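Local structure of superoxide dismutase (Clostridium difficile, 4JZG) at residues Y83-F88 / P150-P155; P162-D167 / N195-N200. The protein probably protects the cell from superoxide, disproportionating it to hydrogen peroxide and oxygen at a metal centre of the iron/manganese superoxide dismutase family. One frame throughout, in Å; residues are numbered along the deposited sequence.

Contact 1: Y83-F88 / P150-P155. With MN (manganese (II) ion), chain B.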
loop_
_atom_site.group_PDB
_atom_site.type_symbol
_atom_site.label_atom_id
_atom_site.label_comp_id
_atom_site.label_asym_id
_atom_site.label_seq_id
_atom_site.Cartn_x
_atom_site.Cartn_y
_atom_site.Cartn_z
ATOM N N TYR A 83 4.647 5.644 15.519
ATOM C CA TYR A 83 3.511 6.181 16.261
ATOM C C TYR A 83 2.227 5.406 15.975
ATOM O O TYR A 83 1.514 5.012 16.898
ATOM C CB TYR A 83 3.290 7.670 15.952
ATOM C CG TYR A 83 2.144 8.238 16.746
ATOM C CD1 TYR A 83 2.350 8.743 18.023
ATOM C CD2 TYR A 83 0.845 8.238 16.240
ATOM C CE1 TYR A 83 1.302 9.249 18.775
ATOM C CE2 TYR A 83 -0.214 8.738 16.985
ATOM C CZ TYR A 83 0.024 9.243 18.255
ATOM O OH TYR A 83 -1.013 9.746 19.019
ATOM N N ASN A 84 1.925 5.202 14.696
ATOM C CA ASN A 84 0.683 4.533 14.301
ATOM C C ASN A 84 0.550 3.111 14.854
ATOM O O ASN A 84 -0.518 2.703 15.299
ATOM C CB ASN A 84 0.533 4.530 12.772
ATOM C CG ASN A 84 0.377 5.931 12.208
ATOM O OD1 ASN A 84 0.075 6.868 12.947
ATOM N ND2 ASN A 84 0.577 6.082 10.903
ATOM N N HIS A 85 1.643 2.362 14.831
ATOM C CA HIS A 85 1.603 0.987 15.298
ATOM C C HIS A 85 1.539 0.892 16.826
ATOM O O HIS A 85 0.787 0.075 17.364
ATOM C CB HIS A 85 2.769 0.177 14.711
ATOM C CG HIS A 85 2.581 -0.165 13.266
ATOM N ND1 HIS A 85 2.958 0.681 12.244
ATOM C CD2 HIS A 85 2.012 -1.242 12.671
ATOM C CE1 HIS A 85 2.646 0.131 11.082
ATOM N NE2 HIS A 85 2.085 -1.044 11.313
ATOM N N LYS A 86 2.307 1.716 17.533
ATOM C CA LYS A 86 2.153 1.742 18.983
ATOM C C LYS A 86 0.682 2.003 19.314
ATOM O O LYS A 86 0.090 1.330 20.171
ATOM C CB LYS A 86 3.032 2.801 19.654
ATOM C CG LYS A 86 2.802 2.873 21.170
ATOM C CD LYS A 86 3.316 4.174 21.785
ATOM C CE LYS A 86 4.820 4.317 21.586
ATOM N NZ LYS A 86 5.352 5.660 21.990
ATOM N N PHE A 87 0.097 2.974 18.616
ATOM C CA PHE A 87 -1.291 3.348 18.837
ATOM C C PHE A 87 -2.235 2.195 18.519
ATOM O O PHE A 87 -3.187 1.936 19.252
ATOM C CB PHE A 87 -1.653 4.543 17.958
ATOM C CG PHE A 87 -3.070 5.011 18.125
ATOM C CD1 PHE A 87 -3.367 6.099 18.945
ATOM C CD2 PHE A 87 -4.113 4.354 17.479
ATOM C CE1 PHE A 87 -4.674 6.528 19.105
ATOM C CE2 PHE A 87 -5.425 4.777 17.632
ATOM C CZ PHE A 87 -5.707 5.865 18.445
ATOM N N PHE A 88 -1.978 1.525 17.401
ATOM C CA PHE A 88 -2.858 0.470 16.903
ATOM C C PHE A 88 -2.871 -0.748 17.836
ATOM O O PHE A 88 -3.917 -1.306 18.127
ATOM C CB PHE A 88 -2.410 0.055 15.496
ATOM C CG PHE A 88 -3.269 -1.007 14.857
ATOM C CD1 PHE A 88 -4.614 -0.777 14.613
ATOM C CD2 PHE A 88 -2.713 -2.219 14.453
ATOM C CE1 PHE A 88 -5.406 -1.747 14.002
ATOM C CE2 PHE A 88 -3.494 -3.190 13.833
ATOM C CZ PHE A 88 -4.842 -2.957 13.612
ATOM N N PRO A 150 -2.961 8.246 3.995
ATOM C CA PRO A 150 -2.207 7.292 3.177
ATOM C C PRO A 150 -0.911 6.877 3.867
ATOM O O PRO A 150 -0.368 7.651 4.670
ATOM C CB PRO A 150 -1.866 8.105 1.924
ATOM C CG PRO A 150 -1.709 9.529 2.465
ATOM C CD PRO A 150 -2.773 9.642 3.543
ATOM N N ASN A 151 -0.431 5.672 3.548
ATOM C CA ASN A 151 0.864 5.195 4.021
ATOM C C ASN A 151 0.978 5.285 5.542
ATOM O O ASN A 151 0.107 4.768 6.233
ATOM C CB ASN A 151 1.970 5.915 3.261
ATOM C CG ASN A 151 1.802 5.762 1.753
ATOM O OD1 ASN A 151 1.459 4.679 1.261
ATOM N ND2 ASN A 151 2.008 6.850 1.016
ATOM N N GLN A 152 2.019 5.920 6.072
ATOM C CA GLN A 152 2.102 6.120 7.522
ATOM C C GLN A 152 1.819 7.562 7.959
ATOM O O GLN A 152 2.271 7.990 9.025
ATOM C CB GLN A 152 3.459 5.667 8.078
ATOM C CG GLN A 152 3.757 4.170 7.903
ATOM C CD GLN A 152 2.687 3.258 8.511
ATOM O OE1 GLN A 152 1.829 3.698 9.296
ATOM N NE2 GLN A 152 2.728 1.974 8.133
ATOM N N ASP A 153 1.077 8.315 7.147
ATOM C CA ASP A 153 0.717 9.675 7.544
ATOM C C ASP A 153 -0.255 9.621 8.723
ATOM O O ASP A 153 -1.014 8.659 8.869
ATOM C CB ASP A 153 0.121 10.468 6.374
ATOM C CG ASP A 153 1.153 10.778 5.279
ATOM O OD1 ASP A 153 2.360 10.516 5.471
ATOM O OD2 ASP A 153 0.750 11.283 4.210
ATOM N N SER A 154 -0.234 10.658 9.557
ATOM C CA SER A 154 -1.014 10.661 10.793
ATOM C C SER A 154 -1.865 11.920 10.955
ATOM O O SER A 154 -1.442 13.013 10.570
ATOM C CB SER A 154 -0.074 10.535 11.991
ATOM O OG SER A 154 -0.768 10.847 13.182
ATOM N N PRO A 155 -3.072 11.771 11.528
ATOM C CA PRO A 155 -3.957 12.911 11.810
ATOM C C PRO A 155 -3.246 13.913 12.724
ATOM O O PRO A 155 -3.528 15.110 12.699
ATOM C CB PRO A 155 -5.129 12.274 12.569
ATOM C CG PRO A 155 -5.082 10.834 12.244
ATOM C CD PRO A 155 -3.642 10.493 11.987
HETATM MN MN MN B . 0.961 -2.007 9.849
HETATM O O HOH W 1 -1.682 8.523 14.131
HETATM O O HOH W 2 0.703 -0.117 8.470
#
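Asn84 of helix 72-90 reaches across to Gln152 at the heart of the iron/manganese superoxide dismutase fold, where the helical N-terminal part meets a type II' beta turn, Pro150 to Asp153, that follows strand 144-150.

The direct hydrogen bonds all start from one amide nitrogen. Asn84 ND2 donates to Gln152 OE1 at 3.1 Å, nearly straight at 166°, and the acceptor lies close to the plane of the Asn84 amide, while the donor sits in the carbonyl plane of Gln152. The two side chains slide past each other in opposite directions, their amide planes turned 47° apart. A second, weak bond runs from the same ND2 to the backbone Gln152 O at 3.2 Å. Gln152 gets there by a bend at chi2 (-56°), which folds its amide back toward the helix. Its OE1 also accepts from Trp133 NE1, and its NE2 is bonded to Tyr38 OH; bonds at both ends of the buried amide are consistent with this orientation of its O and N.

A water adds an indirect link. Water 1 bridges Asn84 OD1 and Ser154 OG, donating to the former; Ser154 OG is also bonded to Val156 N. The same water lies in the plane of the Tyr83 ring, at its edge.

At the metal, His85 NE2 binds manganese at 2.1 Å, while ND1 on the other side of the ring is bonded to Gly81 O, which fixes the ring's rotation. Gln152 NE2 approaches the imidazole edge in plane, 3.5 Å from His85 CE1, a packing contact with the amide plane steeply turned against the ring. From there Gln152 serves as a second-shell residue: its NE2 donates to water 2 at 2.9 Å, and that water is itself a manganese ligand.

Contact 2: P162-D167 / N195-N200. With MN (manganese (II) ion), chain B.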
loop_
_atom_site.group_PDB
_atom_site.type_symbol
_atom_site.label_atom_id
_atom_site.label_comp_id
_atom_site.label_asym_id
_atom_site.label_seq_id
_atom_site.Cartn_x
_atom_site.Cartn_y
_atom_site.Cartn_z
ATOM N N PRO A 162 -6.308 11.292 17.314
ATOM C CA PRO A 162 -6.817 9.946 17.018
ATOM C C PRO A 162 -7.478 9.330 18.245
ATOM O O PRO A 162 -6.892 9.326 19.324
ATOM C CB PRO A 162 -5.548 9.142 16.680
ATOM C CG PRO A 162 -4.430 10.131 16.620
ATOM C CD PRO A 162 -4.840 11.322 17.416
ATOM N N ILE A 163 -8.682 8.809 18.065
ATOM C CA ILE A 163 -9.429 8.170 19.140
ATOM C C ILE A 163 -9.342 6.649 18.984
ATOM O O ILE A 163 -8.897 5.950 19.899
ATOM C CB ILE A 163 -10.886 8.655 19.124
ATOM C CG1 ILE A 163 -10.901 10.183 19.148
ATOM C CG2 ILE A 163 -11.654 8.107 20.314
ATOM C CD1 ILE A 163 -10.167 10.768 20.343
ATOM N N ILE A 164 -9.772 6.152 17.824
ATOM C CA ILE A 164 -9.408 4.807 17.351
ATOM C C ILE A 164 -8.871 4.899 15.910
ATOM O O ILE A 164 -9.081 5.900 15.220
ATOM C CB ILE A 164 -10.601 3.808 17.381
ATOM C CG1 ILE A 164 -11.562 4.071 16.222
ATOM C CG2 ILE A 164 -11.327 3.854 18.722
ATOM C CD1 ILE A 164 -12.711 3.045 16.128
ATOM N N GLY A 165 -8.174 3.863 15.456
ATOM C CA GLY A 165 -7.655 3.831 14.100
ATOM C C GLY A 165 -7.437 2.401 13.643
ATOM O O GLY A 165 -7.067 1.547 14.446
ATOM N N LEU A 166 -7.656 2.136 12.359
ATOM C CA LEU A 166 -7.495 0.794 11.809
ATOM C C LEU A 166 -6.448 0.785 10.690
ATOM O O LEU A 166 -6.571 1.528 9.718
ATOM C CB LEU A 166 -8.835 0.304 11.260
ATOM C CG LEU A 166 -8.852 -1.060 10.567
ATOM C CD1 LEU A 166 -8.360 -2.157 11.512
ATOM C CD2 LEU A 166 -10.248 -1.377 10.058
ATOM N N ASP A 167 -5.419 -0.045 10.846
ATOM C CA ASP A 167 -4.412 -0.299 9.819
ATOM C C ASP A 167 -5.055 -1.080 8.659
ATOM O O ASP A 167 -5.532 -2.194 8.860
ATOM C CB ASP A 167 -3.266 -1.115 10.448
ATOM C CG ASP A 167 -2.026 -1.178 9.578
ATOM O OD1 ASP A 167 -2.086 -0.713 8.427
ATOM O OD2 ASP A 167 -0.971 -1.693 10.038
ATOM N N ASN A 195 -12.296 1.262 26.107
ATOM C CA ASN A 195 -11.805 1.956 27.285
ATOM C C ASN A 195 -10.577 2.795 26.953
ATOM O O ASN A 195 -10.435 3.920 27.431
ATOM C CB ASN A 195 -11.495 0.976 28.423
ATOM C CG ASN A 195 -12.723 0.205 28.878
ATOM O OD1 ASN A 195 -13.859 0.672 28.732
ATOM N ND2 ASN A 195 -12.504 -0.987 29.413
ATOM N N GLY A 196 -9.691 2.246 26.131
ATOM C CA GLY A 196 -8.526 2.988 25.683
ATOM C C GLY A 196 -8.948 4.152 24.803
ATOM O O GLY A 196 -8.334 5.220 24.816
ATOM N N ALA A 197 -10.009 3.950 24.036
ATOM C CA ALA A 197 -10.538 5.018 23.204
ATOM C C ALA A 197 -11.052 6.153 24.088
ATOM O O ALA A 197 -10.791 7.327 23.815
ATOM C CB ALA A 197 -11.635 4.499 22.299
ATOM N N LEU A 198 -11.777 5.798 25.148
ATOM C CA LEU A 198 -12.266 6.788 26.105
ATOM C C LEU A 198 -11.110 7.592 26.704
ATOM O O LEU A 198 -11.176 8.820 26.786
ATOM C CB LEU A 198 -13.083 6.119 27.212
ATOM C CG LEU A 198 -13.579 7.035 28.334
ATOM C CD1 LEU A 198 -14.458 8.170 27.802
ATOM C CD2 LEU A 198 -14.333 6.211 29.368
ATOM N N GLU A 199 -10.043 6.905 27.105
ATOM C CA GLU A 199 -8.864 7.599 27.607
ATOM C C GLU A 199 -8.302 8.561 26.563
ATOM O O GLU A 199 -7.938 9.691 26.890
ATOM C CB GLU A 199 -7.783 6.618 28.073
ATOM C CG GLU A 199 -8.065 6.014 29.445
ATOM C CD GLU A 199 -8.666 7.041 30.427
ATOM O OE1 GLU A 199 -7.977 8.045 30.757
ATOM O OE2 GLU A 199 -9.834 6.842 30.865
ATOM N N ASN A 200 -8.239 8.120 25.309
ATOM C CA ASN A 200 -7.736 8.979 24.245
ATOM C C ASN A 200 -8.574 10.246 24.130
ATOM O O ASN A 200 -8.050 11.331 23.895
ATOM C CB ASN A 200 -7.725 8.252 22.893
ATOM C CG ASN A 200 -6.671 7.150 22.823
ATOM O OD1 ASN A 200 -5.702 7.143 23.579
ATOM N ND2 ASN A 200 -6.863 6.218 21.905
HETATM MN MN MN B . 0.961 -2.007 9.849
HETATM O O HOH W 2 0.703 -0.117 8.470
#
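Asn200 and Ile163 are joined by the one hydrogen bond between segments 195-200 and 162-167, at the classic beta bulge where Ile163 and Ile164 both face Leu136 of the neighbouring strand. Asn200 ND2 gives its N-H to Ile163 O at 2.9 Å and 163°. The acceptor lies in the amide plane of Asn200, whereas the donor is tilted 23° from the carbonyl plane.

The close packing is aliphatic. The CB methyl of Ala197 meets Ile164 CG2 at 3.6 Å and, less closely, Ile163 CG2 at 4.1 Å. The latter methyl also rests on a backbone oxygen, Ala197 O. With CG2 of Ile164 anti to its carbonyl carbon, CG1 (chi1 76°) carries the rest of the side chain away from the helix, toward Trp188. Leu103 of helix 101-111 touches both Ile163 and Ala197.

Beyond this patch the interface thins toward Asn200, which is partly exposed. There Pro162 offers little more than its carbonyl oxygen, 3.8 Å from Asn200 CB.

A mostly apolar seam thus carries one directed polar bond, in which the Asn200 amide supplies a donor to the Ile163 carbonyl at the bulge.

Contact 1 and contact 2, with centres about 12 Å apart, converge on the manganese through His85 and Asp167, although the touching patch of contact 2 lies away from it. Asp167 OD2 is 2.0 Å from the metal and 3.4 Å from His85 NE2. His30 and His171 complete the protein ligands. Water 2, 2.4 Å from the manganese, also links the two: it accepts from Gln152 NE2 of contact 1 and donates weakly to Asp167 OD1. Away from the metal, helix 72-90 packs directly on contact 2: Phe87 CZ lies 3.5 Å from Ile163 O, and Phe88 CD1 3.4 Å from Gly165 O. Gln152 also packs on Phe129 of the second subunit, bringing contact 1 to the dimer interface.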